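Local coordinates for tail spike protein gp49 (Pseudomonas phage LKA1, PDB 4RU4) that probably binds and cleaves the O-specific polysaccharide of Pseudomonas as a lyase while the phage enters its host, acting as a trimeric tailspike, at residues 281-286 and 314-319; 291-296 and 325-330; 344-349 and 362-367. One frame throughout, in Å; residues are numbered along the deposited sequence.

Contact 1: 281-286 and 314-319; sequences GGADNC and RNCTLR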
loop_
_atom_site.group_PDB
_atom_site.type_symbol
_atom_site.label_atom_id
_atom_site.label_comp_id
_atom_site.label_asym_id
_atom_site.label_seq_id
_atom_site.Cartn_x
_atom_site.Cartn_y
_atom_site.Cartn_z
ATOM N N GLY B 281 3.999 -16.121 5.545
ATOM C CA GLY B 281 2.562 -16.128 5.775
ATOM C C GLY B 281 2.063 -14.864 6.445
ATOM O O GLY B 281 2.670 -13.789 6.330
ATOM N N GLY B 282 0.916 -14.985 7.122
ATOM C CA GLY B 282 0.312 -13.848 7.787
ATOM C C GLY B 282 -1.208 -13.861 7.707
ATOM O O GLY B 282 -1.802 -14.905 7.477
ATOM N N ALA B 283 -1.816 -12.697 7.913
ATOM C CA ALA B 283 -3.278 -12.566 7.989
ATOM C C ALA B 283 -3.743 -11.560 6.953
ATOM O O ALA B 283 -3.121 -10.524 6.764
ATOM C CB ALA B 283 -3.697 -12.090 9.382
ATOM N N ASP B 284 -4.872 -11.841 6.306
ATOM C CA ASP B 284 -5.297 -11.023 5.196
ATOM C C ASP B 284 -6.814 -10.941 5.198
ATOM O O ASP B 284 -7.515 -11.979 5.264
ATOM C CB ASP B 284 -4.820 -11.610 3.859
ATOM C CG ASP B 284 -4.885 -10.603 2.722
ATOM O OD1 ASP B 284 -5.894 -9.901 2.589
ATOM O OD2 ASP B 284 -3.901 -10.489 1.953
ATOM N N ASN B 285 -7.289 -9.703 5.123
ATOM C CA ASN B 285 -8.719 -9.438 5.014
ATOM C C ASN B 285 -9.502 -10.014 6.190
ATOM O O ASN B 285 -10.572 -10.593 5.996
ATOM C CB ASN B 285 -9.271 -10.007 3.717
ATOM C CG ASN B 285 -10.570 -9.347 3.323
ATOM O OD1 ASN B 285 -10.806 -8.183 3.666
ATOM N ND2 ASN B 285 -11.430 -10.079 2.631
ATOM N N CYS B 286 -8.968 -9.862 7.402
ATOM C CA CYS B 286 -9.647 -10.346 8.602
ATOM C C CYS B 286 -10.192 -9.210 9.457
ATOM O O CYS B 286 -9.564 -8.138 9.545
ATOM C CB CYS B 286 -8.689 -11.172 9.463
ATOM S SG CYS B 286 -8.188 -12.745 8.702
ATOM N N ARG B 314 -2.212 -7.811 6.577
ATOM C CA ARG B 314 -2.639 -6.917 5.508
ATOM C C ARG B 314 -4.141 -6.825 5.435
ATOM O O ARG B 314 -4.827 -7.841 5.596
ATOM C CB ARG B 314 -2.127 -7.436 4.168
ATOM C CG ARG B 314 -0.589 -7.450 4.079
ATOM C CD ARG B 314 -0.095 -7.786 2.686
ATOM N NE ARG B 314 1.341 -7.545 2.573
ATOM C CZ ARG B 314 2.239 -8.476 2.282
ATOM N NH1 ARG B 314 1.863 -9.723 2.066
ATOM N NH2 ARG B 314 3.521 -8.145 2.201
ATOM N N ASN B 315 -4.644 -5.623 5.169
ATOM C CA ASN B 315 -6.066 -5.455 4.817
ATOM C C ASN B 315 -7.031 -5.914 5.931
ATOM O O ASN B 315 -8.115 -6.431 5.643
ATOM C CB ASN B 315 -6.386 -6.171 3.492
ATOM C CG ASN B 315 -5.368 -5.850 2.366
ATOM O OD1 ASN B 315 -4.883 -4.737 2.259
ATOM N ND2 ASN B 315 -5.054 -6.844 1.537
ATOM N N CYS B 316 -6.639 -5.713 7.190
ATOM C CA CYS B 316 -7.470 -6.086 8.345
ATOM C C CYS B 316 -8.017 -4.880 9.092
ATOM O O CYS B 316 -7.453 -3.785 9.017
ATOM C CB CYS B 316 -6.660 -6.917 9.349
ATOM S SG CYS B 316 -6.049 -8.510 8.710
ATOM N N THR B 317 -9.107 -5.086 9.820
ATOM C CA THR B 317 -9.580 -4.119 10.820
ATOM C C THR B 317 -9.438 -4.786 12.187
ATOM O O THR B 317 -9.925 -5.920 12.395
ATOM C CB THR B 317 -11.065 -3.694 10.592
ATOM O OG1 THR B 317 -11.139 -2.890 9.414
ATOM C CG2 THR B 317 -11.586 -2.841 11.765
ATOM N N LEU B 318 -8.752 -4.108 13.096
ATOM C CA LEU B 318 -8.419 -4.661 14.397
ATOM C C LEU B 318 -8.972 -3.740 15.491
ATOM O O LEU B 318 -8.871 -2.503 15.379
ATOM C CB LEU B 318 -6.884 -4.789 14.560
ATOM C CG LEU B 318 -6.111 -5.444 13.393
ATOM C CD1 LEU B 318 -4.612 -5.545 13.783
ATOM C CD2 LEU B 318 -6.651 -6.813 13.095
ATOM N N ARG B 319 -9.537 -4.344 16.525
ATOM C CA ARG B 319 -10.020 -3.639 17.725
ATOM C C ARG B 319 -9.607 -4.390 18.983
ATOM O O ARG B 319 -9.474 -5.624 18.969
ATOM C CB ARG B 319 -11.547 -3.515 17.709
ATOM C CG ARG B 319 -12.112 -2.641 16.577
ATOM C CD ARG B 319 -13.675 -2.706 16.572
ATOM N NE ARG B 319 -14.261 -1.721 15.652
ATOM C CZ ARG B 319 -14.518 -1.943 14.364
ATOM N NH1 ARG B 319 -14.229 -3.119 13.800
ATOM N NH2 ARG B 319 -15.052 -0.975 13.619
HETATM O O HOH W 1 -1.220 -10.972 2.509
#
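Asp284 and Asn315 run alongside each other on adjacent coils. CB of Asp284 stands 4.2 Å from Arg314 O. CG of Asp284, trans to its own N (chi1 -163°), carries the carboxylate beside the Asn315 amide. Asp284 OD1 receives a weak bond from Asn315 ND2 at 3.3 Å. OD2 takes a hydrogen from water 1, which in turn weakly accepts from Arg314 NH1 at the edge of the guanidinium. The carboxylate and amide planes are turned 62° apart. Arg314 has a closer charge partner in Glu341, through NE. Asn315 packs against Asn315 of the third subunit, at the trimer interface.

The backbones pair in parallel. Arg314 N bonds to Ala283 O at 2.9 Å, and Arg314 O accepts Asn285 N. Asn285 and Asn315 both adopt the left-handed helical conformation, and the two coils bend there in register. Asn285 ND2 bonds to Asn258 OD1, and Asn315 packs on Asn342, consistent with the asparagine ladder of parallel beta-helices. Beyond the bend Thr317 N bonds to Cys286 O at 3.1 Å. Cys286 and Cys316 form an aligned pair, Cys286 CB lying 3.8 Å from Cys316 SG. Cys286 N also donates to Cys316 SG at 3.5 Å. The SG atoms of Cys286 and Cys316, 4.7 Å apart, are too distant for a disulfide. Backbone bonds therefore carry the pairing, while a weak amide bond and a water hold the carboxylate.

Contact 2: 291-296 and 325-330; sequences RRHAIA and GTHCAD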
loop_
_atom_site.group_PDB
_atom_site.type_symbol
_atom_site.label_atom_id
_atom_site.label_comp_id
_atom_site.label_asym_id
_atom_site.label_seq_id
_atom_site.Cartn_x
_atom_site.Cartn_y
_atom_site.Cartn_z
ATOM N N ARG B 291 -9.436 -8.691 23.697
ATOM C CA ARG B 291 -9.316 -7.775 24.823
ATOM C C ARG B 291 -7.954 -7.090 24.794
ATOM O O ARG B 291 -7.892 -5.884 24.887
ATOM C CB ARG B 291 -9.533 -8.487 26.173
ATOM C CG ARG B 291 -9.589 -7.510 27.349
ATOM C CD ARG B 291 -9.715 -8.202 28.718
ATOM N NE ARG B 291 -8.482 -8.918 29.068
ATOM C CZ ARG B 291 -7.437 -8.385 29.706
ATOM N NH1 ARG B 291 -7.444 -7.103 30.095
ATOM N NH2 ARG B 291 -6.374 -9.145 29.952
ATOM N N ARG B 292 -6.872 -7.850 24.619
ATOM C CA ARG B 292 -5.536 -7.229 24.638
ATOM C C ARG B 292 -4.924 -6.947 23.251
ATOM O O ARG B 292 -4.783 -5.786 22.863
ATOM C CB ARG B 292 -4.565 -8.011 25.522
ATOM C CG ARG B 292 -4.881 -7.784 27.018
ATOM C CD ARG B 292 -3.866 -8.411 27.934
ATOM N NE ARG B 292 -2.586 -7.709 27.916
ATOM C CZ ARG B 292 -1.504 -8.126 27.259
ATOM N NH1 ARG B 292 -1.527 -9.257 26.508
ATOM N NH2 ARG B 292 -0.388 -7.392 27.342
ATOM N N HIS B 293 -4.574 -7.995 22.509
ATOM C CA HIS B 293 -3.954 -7.806 21.204
ATOM C C HIS B 293 -4.758 -8.517 20.140
ATOM O O HIS B 293 -4.837 -9.727 20.160
ATOM C CB HIS B 293 -2.562 -8.401 21.190
ATOM C CG HIS B 293 -1.663 -7.853 22.249
ATOM N ND1 HIS B 293 -1.673 -6.522 22.621
ATOM C CD2 HIS B 293 -0.736 -8.462 23.026
ATOM C CE1 HIS B 293 -0.763 -6.332 23.559
ATOM N NE2 HIS B 293 -0.195 -7.496 23.836
ATOM N N ALA B 294 -5.346 -7.771 19.219
ATOM C CA ALA B 294 -6.159 -8.393 18.172
ATOM C C ALA B 294 -5.306 -9.367 17.364
ATOM O O ALA B 294 -5.704 -10.495 17.101
ATOM C CB ALA B 294 -6.768 -7.317 17.247
ATOM N N ILE B 295 -4.158 -8.895 16.906
ATOM C CA ILE B 295 -3.178 -9.770 16.282
ATOM C C ILE B 295 -1.880 -9.565 17.045
ATOM O O ILE B 295 -1.561 -8.434 17.475
ATOM C CB ILE B 295 -3.004 -9.473 14.771
ATOM C CG1 ILE B 295 -4.335 -9.699 14.028
ATOM C CG2 ILE B 295 -1.865 -10.311 14.170
ATOM C CD1 ILE B 295 -4.222 -9.517 12.482
ATOM N N ALA B 296 -1.140 -10.656 17.243
ATOM C CA ALA B 296 0.118 -10.589 17.965
ATOM C C ALA B 296 1.109 -11.535 17.325
ATOM O O ALA B 296 0.727 -12.394 16.529
ATOM C CB ALA B 296 -0.089 -10.973 19.411
ATOM N N GLY B 325 -5.358 -0.906 28.421
ATOM C CA GLY B 325 -4.190 -0.057 28.501
ATOM C C GLY B 325 -3.052 -0.480 27.576
ATOM O O GLY B 325 -1.980 0.110 27.630
ATOM N N THR B 326 -3.276 -1.474 26.716
ATOM C CA THR B 326 -2.196 -1.932 25.833
ATOM C C THR B 326 -2.491 -1.677 24.345
ATOM O O THR B 326 -3.604 -1.315 23.972
ATOM C CB THR B 326 -1.838 -3.420 26.100
ATOM O OG1 THR B 326 -0.624 -3.765 25.430
ATOM C CG2 THR B 326 -2.964 -4.371 25.656
ATOM N N HIS B 327 -1.484 -1.883 23.501
ATOM C CA HIS B 327 -1.642 -1.690 22.080
ATOM C C HIS B 327 -2.459 -2.819 21.482
ATOM O O HIS B 327 -2.354 -3.991 21.908
ATOM C CB HIS B 327 -0.256 -1.653 21.419
ATOM C CG HIS B 327 0.598 -2.836 21.760
ATOM N ND1 HIS B 327 1.436 -2.862 22.854
ATOM C CD2 HIS B 327 0.728 -4.041 21.158
ATOM C CE1 HIS B 327 2.054 -4.029 22.908
ATOM N NE2 HIS B 327 1.651 -4.760 21.880
ATOM N N CYS B 328 -3.254 -2.463 20.482
ATOM C CA CYS B 328 -4.118 -3.417 19.788
ATOM C C CYS B 328 -3.338 -4.279 18.776
ATOM O O CYS B 328 -3.537 -5.494 18.705
ATOM C CB CYS B 328 -5.230 -2.662 19.067
ATOM S SG CYS B 328 -6.291 -3.729 18.023
ATOM N N ALA B 329 -2.477 -3.646 17.983
ATOM C CA ALA B 329 -1.671 -4.380 16.993
ATOM C C ALA B 329 -0.326 -4.712 17.601
ATOM O O ALA B 329 0.406 -3.805 17.972
ATOM C CB ALA B 329 -1.483 -3.561 15.739
ATOM N N ASP B 330 -0.004 -6.003 17.716
ATOM C CA ASP B 330 1.192 -6.392 18.479
ATOM C C ASP B 330 2.270 -7.094 17.632
ATOM O O ASP B 330 1.965 -7.812 16.683
ATOM C CB ASP B 330 0.791 -7.282 19.683
ATOM C CG ASP B 330 1.991 -7.871 20.386
ATOM O OD1 ASP B 330 2.536 -7.194 21.303
ATOM O OD2 ASP B 330 2.430 -8.990 20.000
#
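The imidazoles of His293 and His327 form an offset stack, with centroids 4.4 Å apart and planes only 13° from parallel. CE1 of His293 lies over one face of the His327 ring. ND1 of His293 donates to His327 O at 2.7 Å, almost within its own ring plane. Thr326 OG1 meets the same edge, 3.2 Å from His293 CE1. Thr326 CG2 lies over one face of the Arg292 guanidinium. Asp330 CB comes over a face of the His293 ring, 3.8 Å from its centroid, in a CH-pi contact. CG of Asp330, trans to its own N (chi1 172°), lays the carboxylate along that ring, stacked at 16°. Asp330 N bonds to Ile295 O, and Ala294 N to Cys328 O at 3.0 Å, which ties the corner at 294-295 to the loop 325-330. Ala294 CB packs on Cys328 SG.

Further bonds position these groups. His327 NE2 gives a nearly straight bond to the anti lone pair of Asp330 OD1 at 2.7 Å. Asp330 OD2 is held by His332. Arg292 NH1 bonds to Asp269 O. Asn320 ND2 bonds to the carbonyls of both Arg292 and Thr326.

The stacked histidines and the backbone bonds join successive coils of the pectin lyase-like beta-helix. The NE2 bond fixes the rotation of the His327 ring, and the ND1 bond does the same for His293.

Contact 3: 344-349 and 362-367; sequences TIYGGA and TITNAS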
loop_
_atom_site.group_PDB
_atom_site.type_symbol
_atom_site.label_atom_id
_atom_site.label_comp_id
_atom_site.label_asym_id
_atom_site.label_seq_id
_atom_site.Cartn_x
_atom_site.Cartn_y
_atom_site.Cartn_z
ATOM N N THR B 344 -6.730 -0.972 9.403
ATOM C CA THR B 344 -7.348 -0.032 10.318
ATOM C C THR B 344 -7.130 -0.585 11.732
ATOM O O THR B 344 -7.568 -1.696 12.057
ATOM C CB THR B 344 -8.863 0.129 10.020
ATOM O OG1 THR B 344 -9.033 0.572 8.663
ATOM C CG2 THR B 344 -9.519 1.161 10.994
ATOM N N ILE B 345 -6.414 0.171 12.558
ATOM C CA ILE B 345 -6.054 -0.292 13.899
ATOM C C ILE B 345 -6.628 0.645 14.955
ATOM O O ILE B 345 -6.139 1.763 15.142
ATOM C CB ILE B 345 -4.501 -0.395 14.064
ATOM C CG1 ILE B 345 -3.912 -1.293 12.958
ATOM C CG2 ILE B 345 -4.108 -0.905 15.494
ATOM C CD1 ILE B 345 -2.369 -1.316 12.898
ATOM N N TYR B 346 -7.704 0.211 15.617
ATOM C CA TYR B 346 -8.246 0.989 16.719
ATOM C C TYR B 346 -7.553 0.554 17.987
ATOM O O TYR B 346 -7.627 -0.622 18.335
ATOM C CB TYR B 346 -9.738 0.700 16.885
ATOM C CG TYR B 346 -10.564 1.176 15.706
ATOM C CD1 TYR B 346 -10.939 2.497 15.601
ATOM C CD2 TYR B 346 -10.973 0.284 14.703
ATOM C CE1 TYR B 346 -11.745 2.945 14.522
ATOM C CE2 TYR B 346 -11.767 0.700 13.641
ATOM C CZ TYR B 346 -12.146 2.039 13.549
ATOM O OH TYR B 346 -12.929 2.461 12.489
ATOM N N GLY B 347 -6.896 1.484 18.686
ATOM C CA GLY B 347 -6.357 1.156 20.004
ATOM C C GLY B 347 -4.845 0.975 20.000
ATOM O O GLY B 347 -4.291 0.369 20.914
ATOM N N GLY B 348 -4.170 1.498 18.977
ATOM C CA GLY B 348 -2.723 1.612 19.053
ATOM C C GLY B 348 -1.916 0.454 18.499
ATOM O O GLY B 348 -2.432 -0.652 18.265
ATOM N N ALA B 349 -0.624 0.703 18.304
ATOM C CA ALA B 349 0.250 -0.289 17.701
ATOM C C ALA B 349 1.650 -0.229 18.342
ATOM O O ALA B 349 1.929 0.646 19.172
ATOM C CB ALA B 349 0.325 -0.066 16.185
ATOM N N THR B 362 -4.277 3.117 9.261
ATOM C CA THR B 362 -4.932 4.153 10.053
ATOM C C THR B 362 -4.943 3.618 11.480
ATOM O O THR B 362 -5.408 2.487 11.714
ATOM C CB THR B 362 -6.387 4.393 9.563
ATOM O OG1 THR B 362 -6.355 4.642 8.152
ATOM C CG2 THR B 362 -7.034 5.584 10.263
ATOM N N ILE B 363 -4.438 4.409 12.427
ATOM C CA ILE B 363 -4.245 3.922 13.803
ATOM C C ILE B 363 -4.758 4.964 14.788
ATOM O O ILE B 363 -4.377 6.140 14.693
ATOM C CB ILE B 363 -2.731 3.626 14.108
ATOM C CG1 ILE B 363 -2.044 2.919 12.923
ATOM C CG2 ILE B 363 -2.594 2.806 15.422
ATOM C CD1 ILE B 363 -0.514 2.694 13.099
ATOM N N THR B 364 -5.636 4.561 15.711
ATOM C CA THR B 364 -6.058 5.449 16.787
ATOM C C THR B 364 -5.354 5.133 18.108
ATOM O O THR B 364 -4.663 4.137 18.225
ATOM C CB THR B 364 -7.570 5.380 17.045
ATOM O OG1 THR B 364 -7.898 4.075 17.532
ATOM C CG2 THR B 364 -8.361 5.677 15.793
ATOM N N ASN B 365 -5.534 5.999 19.110
ATOM C CA ASN B 365 -4.806 5.864 20.380
ATOM C C ASN B 365 -5.267 4.715 21.263
ATOM O O ASN B 365 -6.438 4.282 21.216
ATOM C CB ASN B 365 -4.953 7.166 21.176
ATOM C CG ASN B 365 -6.427 7.529 21.443
ATOM O OD1 ASN B 365 -7.143 7.998 20.543
ATOM N ND2 ASN B 365 -6.865 7.348 22.687
ATOM N N ALA B 366 -4.340 4.226 22.066
ATOM C CA ALA B 366 -4.640 3.433 23.244
ATOM C C ALA B 366 -5.064 4.365 24.395
ATOM O O ALA B 366 -5.063 5.600 24.237
ATOM C CB ALA B 366 -3.421 2.620 23.653
ATOM N N SER B 367 -5.368 3.792 25.558
ATOM C CA SER B 367 -6.010 4.587 26.608
ATOM C C SER B 367 -5.131 5.701 27.122
ATOM O O SER B 367 -5.632 6.769 27.494
ATOM C CB SER B 367 -6.495 3.729 27.783
ATOM O OG SER B 367 -5.415 3.200 28.490
HETATM O O HOH W 2 -7.119 2.138 7.113
#
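Ile345 and Ile363 are stacked one on the next with their branches aligned, Ile345 CB 4.0 Å from Ile363 CG2. CG2 of Ile363 lies trans to its backbone N (chi1 -42° for CG1) and reaches Gly348 CA at 3.8 Å. It also touches Ala349 CB. Thr344 and Thr362 occupy the other face. Water 2 joins their hydroxyls, at 2.9 Å from Thr344 OG1 and 2.8 Å from Thr362 OG1. Thr344 OG1 also bonds to Asn310 of the second subunit.

Parallel backbone bonds keep this register: Ile345 N to Thr362 O at 2.7 Å, and Thr364 N to Ile345 O. The aligned pairs, isoleucine on isoleucine and threonine on threonine, are the stacked ladders of a parallel beta-helix, here of the pectin lyase-like type.

Thr364 and Tyr346 cross obliquely. With chi1 at 66°, the hydroxyl of Thr364 sits between its own N and carbonyl carbon. Thr364 OG1 accepts Gly347 N at 3.0 Å, while Thr364 CG2 stands 4.1 Å from Tyr346 CD1. Tyr346 OH bonds to the hydroxyl of Tyr188 of the second subunit. Gly347 and Gly348 take positive-phi backbone angles suited to glycine, and both stay against residues 364-366. Gly347 CA meets Asn365 O at 3.4 Å.

In the fold
The segments of contacts 1 and 2 alternate along the chain, and contact 3 comes after both. Strands 317-320 and 344-345 are neighbours in the beta-helix. Contacts 1 and 3 join through probable backbone bonds, Leu318 N to Thr344 O and Thr344 N to Cys316 O, each 2.9 Å. Contact 2 meets contact 3 where Ala329 N faces Gly348 O at 3.0 Å, and contact 1 where Leu318 packs on Cys328. The centres of contacts 2 and 3 are about 9 Å apart, those of contacts 1 and 2 about 13 Å. Contacts 1 and 3 also touch the second subunit. Contact 3 is near the calcium site of Gly368 and Asp394: the Asn365 side chain is about 8 Å from a bound calcium ion.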